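Local atomic coordinates of iota-carbonic anhydrase (Nostoc sp. PCC 7120 = FACHB-418, PDB entry 7C5W), a protein that catalyses the hydration of carbon dioxide to bicarbonate without needing a metal cofactor, and assembles as a homotetramer, a dimer of dimers. Residues L58-I63 and T89-A94; K34-A39 and D65-Q70; E26-A31 and G163-I168; L30-A35 and W155-D160. All blocks are in the same frame, centred on the assembly; numbering follows the deposited sequence.

The four contacts show how two consecutive helices are tied into one small alpha+beta fold. Helix 26-50 serves interactions 2, 3 and 4, and helix 52-66 serves interactions 1 and 2, so interaction 2 joins the two helices. Interactions 3 and 4, centres about 3 Å apart, reach neighbouring antiparallel strands, 165-173 and 148-159. Interaction 1, against helix 91-99, lies farthest from interaction 3, about 18 Å between centres, but touches interaction 2. Along the chain, interactions 1 and 2 interlock; interaction 1 falls inside the loops closed by interactions 3 and 4, interaction 2 inside that of interaction 3. The contacts join helices to sheet near Thr79 and Tyr97, hydrogencarbonate-binding residues about 7 Å from the Trp36 side chain.

Interaction 1 of 4, residues L58-I63 and T89-A94; sequences LAEKVI and TTRAGA
The guanidinium of Arg91 is met at its edge, practically in its own plane, by one carboxylate oxygen of Glu60. Arg91 NH2 donates to Glu60 OE2 over 3.0 Å with a nearly straight N-H...O angle of 171°, and the oxygen receives it on its anti lone pair, the one pointing away from OE1. The two planes stand almost perpendicular, 84° apart, which makes this a one-oxygen salt bridge and not a two-pronged one. Arg91 reaches it because CG is anti to the backbone N (chi1 -174°) and the chain runs straight on to NE. Glu60 crosses at about a right angle, so that Arg91 NH2 lies against its chain, 3.5 Å from Glu60 CB. A second carboxylate shares the charge: Asp64, one helical turn beyond Glu60, forms a salt bridge with Arg91 NE.

Beneath the ionic pair the contact turns apolar. Ile63 faces helix 91-99 and uses two branches, CG2 lying 4.0 Å from Arg91 CG, and CD1 resting 3.9 Å from Ala94 CB and against the Ala94 backbone. Tyr69 and Leu95 extend this apolar layer. At the start of the helix, Thr90 is the N-cap, its OG1 accepting from Gly93 N at 3.2 Å. Ala94 in turn lies one turn before Tyr97, a hydrogencarbonate-binding residue, with about 6 Å between their side chains. Taken together, the chemistry implies a layered junction: a buried hydrocarbon seam joins the helices, while at its margin one arginine bridges two acidic groups of helix 52-66, probably easing the repulsion between them.

Interaction 2 of 4, residues K34-A39 and D65-Q70; sequences KAWGEA and DAYGYQ
The indole N-H of Trp36 donates to Tyr67 OH, with NE1 and OH 3.0 Å apart and a somewhat bent N-H...O angle of 149°. The phenol oxygen sits at the indole edge, near the ring plane; its exact place is less sure, so the bond length is approximate. Alongside it, Trp36 CD1 approaches Tyr67 CE1 to 4.1 Å. The rings meet rim to rim, neither over the face of the other, with planes 64° apart. A chi1 of -179° swings the indole of Trp36 away from its own backbone N, and it crosses obliquely the side chain of Tyr67, which stands just past the end of helix 52-66. An alanine here would lose the indole and is likely to leave Tyr67 OH without this donor and open a gap beside Tyr67 and Ile167. Trp155 meets the indole edge-to-face, and Ile167 touches both aromatic residues, so the pair is buried against strand 165-173. About 7 Å separates the Trp36 side chain from those of Thr79 and Tyr97, which bind hydrogencarbonate. Helices folded over one face of a curved sheet, with aromatic residues lining the space between, are consistent with an NTF2-like alpha+beta fold.

Interaction 3 of 4, residues E26-A31 and G163-I168; sequences ESEVLA and GKLRII
Leu165 buries more surface here than any other residue, pressing its two methyls into the first turn of helix 26-50 at Glu28. CD2 does the closest touching: it stands 3.3 Å from Glu28 O and 3.9 Å from Val29 N, so that it rests on the peptide link between those residues. CD1 and CD2 both lie 4.1 Å from Glu28 CB, which the leucine fork therefore straddles. This is van der Waals contact of a branched tip with helix backbone and the root of a side chain; the closest CA pair, that of Glu28 and Leu165, is 7.6 Å apart.

Glu28 contributes its aliphatic base while its charge is spent on other partners. CG sits beside the backbone N, anti to the carbonyl carbon (chi1 -79°), and the extended chain carries the carboxylate past the leucine. There OE2 pairs with Lys159 in a salt bridge whose modelled length is doubtfully short, and OE1 accepts from Thr25 N, immediately before the helix. The headgroup is thus held by two partners.

Val29 takes a smaller share through its backbone, for its CB points away from Leu165, and its side chain touches Ala133 and Thr135 of strand 132-143. Leu165 also touches Ala32, one turn further along the helix, as well as Phe157. Strand 165-173 thereby docks its first residue against the opening of helix 26-50, with strand 148-159 beside it in the sheet and Ile24 of the loop before the helix touching both Val29 and Leu165.

Interaction 4 of 4, residues L30-A35 and W155-D160; sequences LAAQKA and WQFLKD
Ala32 is the first residue of 30-35 to meet strand 148-159, placing its methyl over one face of the Phe157 ring. CB lies 4.0 Å from the ring centroid and 27° off the normal, a CH-pi contact displaced toward CE1, which is 3.6 Å away. Next in sequence, Gln33 moves the contact along the strand. Its backbone N is 4.1 Å from Phe157 CZ, but its side chain belongs to Trp155: CG packs 3.8 Å from CZ3, and NE2 comes to 3.7 Å from CE3 at the indole edge, near the ring plane. The amide is turned 71° from the indole. With CG beside the backbone N and the chain extended beyond it, Gln33 runs obliquely across the CE3-CZ3 rim of the indole. Its polar end looks further, OE1 accepting from Asn123 ND2 while NE2 makes a weak hydrogen bond with Thr135 OG1. A leucine in its place would lack the amide and would probably leave Asn123 ND2 without its acceptor. Phe157 CZ covers one face of Trp155, offset toward the rim; Phe157 offers a face to Ala32, whereas Trp155 offers its edge to Gln33. The helix axis passes 10.2 Å from that of the strand. Adhesion here thus rests on apolar and aromatic contact, through which one buried amide reaches Asn123 of strand 116-128 and, weakly, Thr135 of strand 132-143.

Interaction 1 of 4, residues L58-I63 and T89-A94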
loop_
_atom_site.group_PDB
_atom_site.type_symbol
_atom_site.label_atom_id
_atom_site.label_comp_id
_atom_site.label_asym_id
_atom_site.label_seq_id
_atom_site.Cartn_x
_atom_site.Cartn_y
_atom_site.Cartn_z
ATOM N N LEU A 58 23.924 1.080 -23.482
ATOM C CA LEU A 58 22.459 1.236 -23.627
ATOM C C LEU A 58 21.768 0.363 -22.575
ATOM O O LEU A 58 20.842 0.864 -21.933
ATOM C CB LEU A 58 22.019 0.855 -25.040
ATOM C CG LEU A 58 20.514 0.960 -25.278
ATOM C CD1 LEU A 58 19.990 2.315 -24.862
ATOM C CD2 LEU A 58 20.154 0.712 -26.727
ATOM N N ALA A 59 22.220 -0.880 -22.404
ATOM C CA ALA A 59 21.701 -1.828 -21.392
ATOM C C ALA A 59 21.810 -1.197 -19.997
ATOM O O ALA A 59 20.877 -1.369 -19.204
ATOM C CB ALA A 59 22.443 -3.138 -21.467
ATOM N N GLU A 60 22.896 -0.474 -19.723
ATOM C CA GLU A 60 23.164 0.141 -18.397
ATOM C C GLU A 60 22.097 1.198 -18.089
ATOM O O GLU A 60 21.591 1.209 -16.945
ATOM C CB GLU A 60 24.563 0.751 -18.362
ATOM C CG GLU A 60 25.641 -0.285 -18.119
ATOM C CD GLU A 60 27.018 0.275 -17.822
ATOM O OE1 GLU A 60 27.953 -0.066 -18.578
ATOM O OE2 GLU A 60 27.149 1.027 -16.824
ATOM N N LYS A 61 21.787 2.062 -19.058
ATOM C CA LYS A 61 20.775 3.139 -18.896
ATOM C C LYS A 61 19.399 2.460 -18.768
ATOM O O LYS A 61 18.614 2.862 -17.889
ATOM C CB LYS A 61 20.884 4.168 -20.029
ATOM N N VAL A 62 19.151 1.410 -19.551
ATOM C CA VAL A 62 17.886 0.617 -19.512
ATOM C C VAL A 62 17.672 0.054 -18.097
ATOM O O VAL A 62 16.590 0.259 -17.537
ATOM C CB VAL A 62 17.886 -0.519 -20.546
ATOM C CG1 VAL A 62 16.767 -1.505 -20.260
ATOM C CG2 VAL A 62 17.785 0.008 -21.967
ATOM N N ILE A 63 18.671 -0.617 -17.533
ATOM C CA ILE A 63 18.593 -1.242 -16.178
ATOM C C ILE A 63 18.402 -0.153 -15.118
ATOM O O ILE A 63 17.601 -0.360 -14.175
ATOM C CB ILE A 63 19.844 -2.093 -15.913
ATOM C CG1 ILE A 63 19.769 -3.402 -16.700
ATOM C CG2 ILE A 63 20.040 -2.316 -14.420
ATOM C CD1 ILE A 63 21.067 -4.152 -16.771
ATOM N N THR A 89 20.263 -10.265 -8.069
ATOM C CA THR A 89 19.819 -9.272 -7.051
ATOM C C THR A 89 20.616 -7.956 -7.161
ATOM O O THR A 89 20.195 -6.953 -6.543
ATOM C CB THR A 89 19.881 -9.923 -5.666
ATOM O OG1 THR A 89 21.192 -10.448 -5.443
ATOM C CG2 THR A 89 18.896 -11.059 -5.537
ATOM N N THR A 90 21.691 -7.928 -7.951
ATOM C CA THR A 90 22.556 -6.732 -8.157
ATOM C C THR A 90 22.467 -6.264 -9.614
ATOM O O THR A 90 22.227 -7.106 -10.500
ATOM C CB THR A 90 24.019 -7.002 -7.784
ATOM O OG1 THR A 90 24.594 -7.796 -8.823
ATOM C CG2 THR A 90 24.181 -7.698 -6.446
ATOM N N ARG A 91 22.633 -4.955 -9.820
ATOM C CA ARG A 91 22.742 -4.283 -11.136
ATOM C C ARG A 91 23.689 -5.072 -12.053
ATOM O O ARG A 91 23.316 -5.338 -13.216
ATOM C CB ARG A 91 23.234 -2.852 -10.897
ATOM C CG ARG A 91 23.271 -1.974 -12.136
ATOM C CD ARG A 91 23.758 -0.576 -11.795
ATOM N NE ARG A 91 23.839 0.275 -12.974
ATOM C CZ ARG A 91 24.794 0.205 -13.900
ATOM N NH1 ARG A 91 25.758 -0.698 -13.801
ATOM N NH2 ARG A 91 24.776 1.035 -14.930
ATOM N N ALA A 92 24.878 -5.424 -11.562
ATOM C CA ALA A 92 25.919 -6.126 -12.348
ATOM C C ALA A 92 25.362 -7.465 -12.832
ATOM O O ALA A 92 25.611 -7.829 -13.999
ATOM C CB ALA A 92 27.160 -6.314 -11.511
ATOM N N GLY A 93 24.645 -8.180 -11.963
ATOM C CA GLY A 93 24.001 -9.465 -12.311
ATOM C C GLY A 93 23.063 -9.306 -13.499
ATOM O O GLY A 93 23.085 -10.171 -14.404
ATOM N N ALA A 94 22.275 -8.224 -13.512
ATOM C CA ALA A 94 21.233 -7.952 -14.534
ATOM C C ALA A 94 21.914 -7.601 -15.861
ATOM O O ALA A 94 21.561 -8.213 -16.878
ATOM C CB ALA A 94 20.304 -6.853 -14.064
#

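Interaction 2 of 4, residues K34-A39 and D65-Q70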
loop_
_atom_site.group_PDB
_atom_site.type_symbol
_atom_site.label_atom_id
_atom_site.label_comp_id
_atom_site.label_asym_id
_atom_site.label_seq_id
_atom_site.Cartn_x
_atom_site.Cartn_y
_atom_site.Cartn_z
ATOM N N LYS A 34 5.391 -2.768 -22.219
ATOM C CA LYS A 34 5.781 -2.469 -23.630
ATOM C C LYS A 34 7.169 -1.813 -23.659
ATOM O O LYS A 34 7.956 -2.137 -24.565
ATOM C CB LYS A 34 4.743 -1.583 -24.330
ATOM N N ALA A 35 7.470 -0.957 -22.684
ATOM C CA ALA A 35 8.749 -0.215 -22.573
ATOM C C ALA A 35 9.902 -1.195 -22.331
ATOM O O ALA A 35 11.013 -0.921 -22.811
ATOM C CB ALA A 35 8.674 0.829 -21.480
ATOM N N TRP A 36 9.655 -2.290 -21.610
ATOM C CA TRP A 36 10.688 -3.326 -21.357
ATOM C C TRP A 36 10.996 -4.060 -22.668
ATOM O O TRP A 36 12.195 -4.252 -22.983
ATOM C CB TRP A 36 10.237 -4.308 -20.280
ATOM C CG TRP A 36 11.266 -5.354 -19.998
ATOM C CD1 TRP A 36 12.230 -5.295 -19.039
ATOM C CD2 TRP A 36 11.450 -6.612 -20.675
ATOM N NE1 TRP A 36 12.987 -6.432 -19.061
ATOM C CE2 TRP A 36 12.534 -7.261 -20.050
ATOM C CE3 TRP A 36 10.807 -7.263 -21.734
ATOM C CZ2 TRP A 36 12.997 -8.510 -20.457
ATOM C CZ3 TRP A 36 11.255 -8.502 -22.131
ATOM C CH2 TRP A 36 12.332 -9.120 -21.493
ATOM N N GLY A 37 9.944 -4.483 -23.379
ATOM C CA GLY A 37 10.044 -5.046 -24.737
ATOM C C GLY A 37 10.874 -4.142 -25.634
ATOM O O GLY A 37 11.887 -4.617 -26.159
ATOM N N GLU A 38 10.468 -2.877 -25.774
ATOM C CA GLU A 38 11.134 -1.878 -26.646
ATOM C C GLU A 38 12.615 -1.791 -26.284
ATOM O O GLU A 38 13.435 -1.622 -27.199
ATOM C CB GLU A 38 10.501 -0.499 -26.490
ATOM C CG GLU A 38 9.281 -0.304 -27.359
ATOM C CD GLU A 38 8.718 1.102 -27.303
ATOM O OE1 GLU A 38 9.517 2.054 -27.159
ATOM O OE2 GLU A 38 7.482 1.236 -27.388
ATOM N N ALA A 39 12.928 -1.882 -24.994
ATOM C CA ALA A 39 14.298 -1.718 -24.471
ATOM C C ALA A 39 15.126 -2.938 -24.881
ATOM O O ALA A 39 16.264 -2.746 -25.343
ATOM C CB ALA A 39 14.270 -1.512 -22.975
ATOM N N ASP A 65 16.994 2.705 -15.609
ATOM C CA ASP A 65 15.662 3.307 -15.881
ATOM C C ASP A 65 14.507 2.392 -15.454
ATOM O O ASP A 65 13.618 2.885 -14.769
ATOM C CB ASP A 65 15.456 3.551 -17.371
ATOM C CG ASP A 65 15.582 5.004 -17.760
ATOM O OD1 ASP A 65 16.467 5.677 -17.192
ATOM O OD2 ASP A 65 14.785 5.441 -18.613
ATOM N N ALA A 66 14.492 1.141 -15.921
ATOM C CA ALA A 66 13.304 0.256 -15.917
ATOM C C ALA A 66 13.287 -0.633 -14.664
ATOM O O ALA A 66 12.188 -1.057 -14.279
ATOM C CB ALA A 66 13.258 -0.572 -17.178
ATOM N N TYR A 67 14.452 -0.897 -14.061
ATOM C CA TYR A 67 14.597 -1.739 -12.844
ATOM C C TYR A 67 14.773 -0.842 -11.616
ATOM O O TYR A 67 14.860 0.389 -11.768
ATOM C CB TYR A 67 15.727 -2.748 -13.028
ATOM C CG TYR A 67 15.394 -3.879 -13.970
ATOM C CD1 TYR A 67 15.489 -3.725 -15.344
ATOM C CD2 TYR A 67 14.962 -5.101 -13.488
ATOM C CE1 TYR A 67 15.168 -4.757 -16.211
ATOM C CE2 TYR A 67 14.648 -6.145 -14.340
ATOM C CZ TYR A 67 14.753 -5.975 -15.708
ATOM O OH TYR A 67 14.446 -7.009 -16.545
ATOM N N GLY A 68 14.793 -1.442 -10.425
ATOM C CA GLY A 68 14.761 -0.710 -9.143
ATOM C C GLY A 68 15.886 -1.108 -8.205
ATOM O O GLY A 68 15.656 -1.091 -6.981
ATOM N N TYR A 69 17.078 -1.391 -8.746
ATOM C CA TYR A 69 18.292 -1.756 -7.971
ATOM C C TYR A 69 18.660 -0.632 -6.998
ATOM O O TYR A 69 19.326 -0.932 -5.993
ATOM C CB TYR A 69 19.431 -2.128 -8.918
ATOM C CG TYR A 69 19.223 -3.482 -9.552
ATOM C CD1 TYR A 69 19.376 -4.637 -8.803
ATOM C CD2 TYR A 69 18.842 -3.614 -10.883
ATOM C CE1 TYR A 69 19.180 -5.886 -9.362
ATOM C CE2 TYR A 69 18.650 -4.862 -11.456
ATOM C CZ TYR A 69 18.814 -6.003 -10.691
ATOM O OH TYR A 69 18.604 -7.253 -11.206
ATOM N N GLN A 70 18.201 0.595 -7.264
ATOM C CA GLN A 70 18.411 1.773 -6.382
ATOM C C GLN A 70 17.765 1.545 -5.008
ATOM O O GLN A 70 18.259 2.134 -4.047
ATOM C CB GLN A 70 17.846 3.047 -7.014
ATOM C CG GLN A 70 18.587 3.481 -8.274
ATOM C CD GLN A 70 18.015 2.878 -9.537
ATOM O OE1 GLN A 70 17.258 1.904 -9.505
ATOM N NE2 GLN A 70 18.383 3.458 -10.670
#

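Interaction 3 of 4, residues E26-A31 and G163-I168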
loop_
_atom_site.group_PDB
_atom_site.type_symbol
_atom_site.label_atom_id
_atom_site.label_comp_id
_atom_site.label_asym_id
_atom_site.label_seq_id
_atom_site.Cartn_x
_atom_site.Cartn_y
_atom_site.Cartn_z
ATOM N N GLU A 26 -4.008 0.569 -14.773
ATOM C CA GLU A 26 -3.864 -0.513 -15.773
ATOM C C GLU A 26 -2.982 -0.027 -16.929
ATOM O O GLU A 26 -2.087 -0.785 -17.338
ATOM C CB GLU A 26 -5.243 -0.961 -16.256
ATOM C CG GLU A 26 -5.189 -2.124 -17.228
ATOM C CD GLU A 26 -6.541 -2.749 -17.516
ATOM O OE1 GLU A 26 -6.560 -3.921 -17.972
ATOM O OE2 GLU A 26 -7.570 -2.066 -17.268
ATOM N N SER A 27 -3.227 1.184 -17.435
ATOM C CA SER A 27 -2.568 1.725 -18.652
ATOM C C SER A 27 -1.070 1.950 -18.380
ATOM O O SER A 27 -0.263 1.666 -19.282
ATOM C CB SER A 27 -3.260 2.977 -19.151
ATOM O OG SER A 27 -2.923 4.097 -18.348
ATOM N N GLU A 28 -0.714 2.435 -17.189
ATOM C CA GLU A 28 0.689 2.553 -16.714
ATOM C C GLU A 28 1.384 1.182 -16.728
ATOM O O GLU A 28 2.568 1.124 -17.100
ATOM C CB GLU A 28 0.726 3.133 -15.300
ATOM C CG GLU A 28 0.554 4.641 -15.243
ATOM C CD GLU A 28 0.489 5.199 -13.829
ATOM O OE1 GLU A 28 0.047 4.469 -12.922
ATOM O OE2 GLU A 28 0.881 6.357 -13.628
ATOM N N VAL A 29 0.691 0.115 -16.321
ATOM C CA VAL A 29 1.269 -1.258 -16.269
ATOM C C VAL A 29 1.540 -1.725 -17.702
ATOM O O VAL A 29 2.651 -2.224 -17.963
ATOM C CB VAL A 29 0.354 -2.251 -15.531
ATOM C CG1 VAL A 29 0.869 -3.676 -15.654
ATOM C CG2 VAL A 29 0.177 -1.877 -14.072
ATOM N N LEU A 30 0.556 -1.587 -18.594
ATOM C CA LEU A 30 0.673 -2.048 -20.002
ATOM C C LEU A 30 1.813 -1.272 -20.671
ATOM O O LEU A 30 2.631 -1.897 -21.372
ATOM C CB LEU A 30 -0.663 -1.859 -20.726
ATOM C CG LEU A 30 -1.822 -2.690 -20.173
ATOM C CD1 LEU A 30 -3.065 -2.543 -21.050
ATOM C CD2 LEU A 30 -1.438 -4.159 -20.040
ATOM N N ALA A 31 1.890 0.033 -20.417
ATOM C CA ALA A 31 2.955 0.919 -20.936
ATOM C C ALA A 31 4.328 0.409 -20.474
ATOM O O ALA A 31 5.194 0.223 -21.343
ATOM C CB ALA A 31 2.714 2.345 -20.503
ATOM N N GLY A 163 6.900 9.004 -9.727
ATOM C CA GLY A 163 5.726 8.516 -10.481
ATOM C C GLY A 163 6.078 7.613 -11.656
ATOM O O GLY A 163 5.191 7.388 -12.507
ATOM N N LYS A 164 7.303 7.079 -11.712
ATOM C CA LYS A 164 7.736 6.145 -12.791
ATOM C C LYS A 164 7.712 4.709 -12.248
ATOM O O LYS A 164 8.099 4.490 -11.074
ATOM C CB LYS A 164 9.120 6.537 -13.330
ATOM N N LEU A 165 7.266 3.759 -13.072
ATOM C CA LEU A 165 7.167 2.319 -12.714
ATOM C C LEU A 165 8.546 1.658 -12.831
ATOM O O LEU A 165 9.139 1.708 -13.922
ATOM C CB LEU A 165 6.152 1.657 -13.650
ATOM C CG LEU A 165 4.713 1.687 -13.162
ATOM C CD1 LEU A 165 4.200 3.122 -13.093
ATOM C CD2 LEU A 165 3.831 0.836 -14.057
ATOM N N ARG A 166 9.012 1.041 -11.749
ATOM C CA ARG A 166 10.308 0.323 -11.681
ATOM C C ARG A 166 10.049 -1.149 -11.367
ATOM O O ARG A 166 9.245 -1.434 -10.440
ATOM C CB ARG A 166 11.206 0.944 -10.612
ATOM C CG ARG A 166 11.108 2.460 -10.545
ATOM C CD ARG A 166 11.841 3.138 -11.682
ATOM N NE ARG A 166 13.276 3.060 -11.460
ATOM C CZ ARG A 166 13.970 3.912 -10.718
ATOM N NH1 ARG A 166 13.358 4.924 -10.127
ATOM N NH2 ARG A 166 15.270 3.743 -10.560
ATOM N N ILE A 167 10.720 -2.042 -12.100
ATOM C CA ILE A 167 10.712 -3.511 -11.858
ATOM C C ILE A 167 11.495 -3.808 -10.574
ATOM O O ILE A 167 12.705 -3.505 -10.512
ATOM C CB ILE A 167 11.289 -4.261 -13.072
ATOM C CG1 ILE A 167 10.429 -4.046 -14.323
ATOM C CG2 ILE A 167 11.485 -5.730 -12.756
ATOM C CD1 ILE A 167 11.165 -4.306 -15.620
ATOM N N ILE A 168 10.809 -4.386 -9.590
ATOM C CA ILE A 168 11.397 -4.879 -8.312
ATOM C C ILE A 168 11.297 -6.406 -8.278
ATOM O O ILE A 168 11.960 -7.022 -7.415
ATOM C CB ILE A 168 10.681 -4.226 -7.115
ATOM C CG1 ILE A 168 9.178 -4.529 -7.116
ATOM C CG2 ILE A 168 10.966 -2.731 -7.100
ATOM C CD1 ILE A 168 8.468 -4.184 -5.819
#

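Interaction 4 of 4, residues L30-A35 and W155-D160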
loop_
_atom_site.group_PDB
_atom_site.type_symbol
_atom_site.label_atom_id
_atom_site.label_comp_id
_atom_site.label_asym_id
_atom_site.label_seq_id
_atom_site.Cartn_x
_atom_site.Cartn_y
_atom_site.Cartn_z
ATOM N N LEU A 30 0.556 -1.587 -18.594
ATOM C CA LEU A 30 0.673 -2.048 -20.002
ATOM C C LEU A 30 1.813 -1.272 -20.671
ATOM O O LEU A 30 2.631 -1.897 -21.372
ATOM C CB LEU A 30 -0.663 -1.859 -20.726
ATOM C CG LEU A 30 -1.822 -2.690 -20.173
ATOM C CD1 LEU A 30 -3.065 -2.543 -21.050
ATOM C CD2 LEU A 30 -1.438 -4.159 -20.040
ATOM N N ALA A 31 1.890 0.033 -20.417
ATOM C CA ALA A 31 2.955 0.919 -20.936
ATOM C C ALA A 31 4.328 0.409 -20.474
ATOM O O ALA A 31 5.194 0.223 -21.343
ATOM C CB ALA A 31 2.714 2.345 -20.503
ATOM N N ALA A 32 4.516 0.173 -19.170
ATOM C CA ALA A 32 5.791 -0.307 -18.587
ATOM C C ALA A 32 6.167 -1.681 -19.171
ATOM O O ALA A 32 7.357 -1.881 -19.455
ATOM C CB ALA A 32 5.706 -0.329 -17.082
ATOM N N GLN A 33 5.204 -2.590 -19.356
ATOM C CA GLN A 33 5.428 -3.897 -20.028
ATOM C C GLN A 33 6.027 -3.635 -21.417
ATOM O O GLN A 33 7.070 -4.237 -21.725
ATOM C CB GLN A 33 4.139 -4.718 -20.154
ATOM C CG GLN A 33 3.618 -5.301 -18.843
ATOM C CD GLN A 33 2.523 -6.312 -19.090
ATOM O OE1 GLN A 33 1.569 -6.053 -19.827
ATOM N NE2 GLN A 33 2.669 -7.498 -18.519
ATOM N N LYS A 34 5.391 -2.768 -22.219
ATOM C CA LYS A 34 5.781 -2.469 -23.630
ATOM C C LYS A 34 7.169 -1.813 -23.659
ATOM O O LYS A 34 7.956 -2.137 -24.565
ATOM C CB LYS A 34 4.743 -1.583 -24.330
ATOM N N ALA A 35 7.470 -0.957 -22.684
ATOM C CA ALA A 35 8.749 -0.215 -22.573
ATOM C C ALA A 35 9.902 -1.195 -22.331
ATOM O O ALA A 35 11.013 -0.921 -22.811
ATOM C CB ALA A 35 8.674 0.829 -21.480
ATOM N N TRP A 155 6.128 -10.032 -13.660
ATOM C CA TRP A 155 6.728 -8.712 -13.306
ATOM C C TRP A 155 6.028 -8.136 -12.070
ATOM O O TRP A 155 4.805 -8.347 -11.925
ATOM C CB TRP A 155 6.578 -7.709 -14.446
ATOM C CG TRP A 155 7.639 -7.751 -15.495
ATOM C CD1 TRP A 155 8.987 -7.678 -15.316
ATOM C CD2 TRP A 155 7.420 -7.791 -16.913
ATOM N NE1 TRP A 155 9.621 -7.694 -16.527
ATOM C CE2 TRP A 155 8.690 -7.764 -17.523
ATOM C CE3 TRP A 155 6.279 -7.844 -17.720
ATOM C CZ2 TRP A 155 8.848 -7.808 -18.907
ATOM C CZ3 TRP A 155 6.437 -7.879 -19.088
ATOM C CH2 TRP A 155 7.705 -7.861 -19.670
ATOM N N GLN A 156 6.752 -7.389 -11.240
ATOM C CA GLN A 156 6.130 -6.486 -10.236
ATOM C C GLN A 156 6.707 -5.085 -10.434
ATOM O O GLN A 156 7.925 -4.955 -10.431
ATOM C CB GLN A 156 6.357 -6.983 -8.810
ATOM C CG GLN A 156 5.543 -6.220 -7.771
ATOM C CD GLN A 156 5.803 -6.701 -6.362
ATOM O OE1 GLN A 156 5.217 -6.217 -5.399
ATOM N NE2 GLN A 156 6.697 -7.657 -6.221
ATOM N N PHE A 157 5.843 -4.097 -10.647
ATOM C CA PHE A 157 6.215 -2.678 -10.825
ATOM C C PHE A 157 5.922 -1.913 -9.536
ATOM O O PHE A 157 4.829 -2.086 -8.965
ATOM C CB PHE A 157 5.456 -2.085 -12.009
ATOM C CG PHE A 157 5.778 -2.765 -13.315
ATOM C CD1 PHE A 157 6.909 -2.412 -14.038
ATOM C CD2 PHE A 157 4.971 -3.786 -13.796
ATOM C CE1 PHE A 157 7.210 -3.051 -15.232
ATOM C CE2 PHE A 157 5.271 -4.416 -14.993
ATOM C CZ PHE A 157 6.391 -4.051 -15.704
ATOM N N LEU A 158 6.892 -1.119 -9.089
ATOM C CA LEU A 158 6.717 -0.108 -8.013
ATOM C C LEU A 158 6.769 1.297 -8.634
ATOM O O LEU A 158 7.670 1.564 -9.451
ATOM C CB LEU A 158 7.815 -0.313 -6.969
ATOM C CG LEU A 158 7.847 0.698 -5.827
ATOM C CD1 LEU A 158 6.601 0.589 -4.979
ATOM C CD2 LEU A 158 9.076 0.486 -4.958
ATOM N N LYS A 159 5.804 2.148 -8.292
ATOM C CA LYS A 159 5.751 3.573 -8.719
ATOM C C LYS A 159 6.594 4.382 -7.729
ATOM O O LYS A 159 6.191 4.470 -6.543
ATOM C CB LYS A 159 4.295 4.041 -8.767
ATOM C CG LYS A 159 4.070 5.452 -9.289
ATOM C CD LYS A 159 2.614 5.691 -9.593
ATOM C CE LYS A 159 2.366 6.798 -10.589
ATOM N NZ LYS A 159 1.034 6.668 -11.228
ATOM N N ASP A 160 7.750 4.884 -8.174
ATOM C CA ASP A 160 8.730 5.595 -7.309
ATOM C C ASP A 160 8.189 6.990 -6.963
ATOM O O ASP A 160 7.120 7.371 -7.500
ATOM C CB ASP A 160 10.118 5.678 -7.954
ATOM C CG ASP A 160 10.160 6.407 -9.286
ATOM O OD1 ASP A 160 9.242 7.228 -9.555
ATOM O OD2 ASP A 160 11.106 6.134 -10.055
#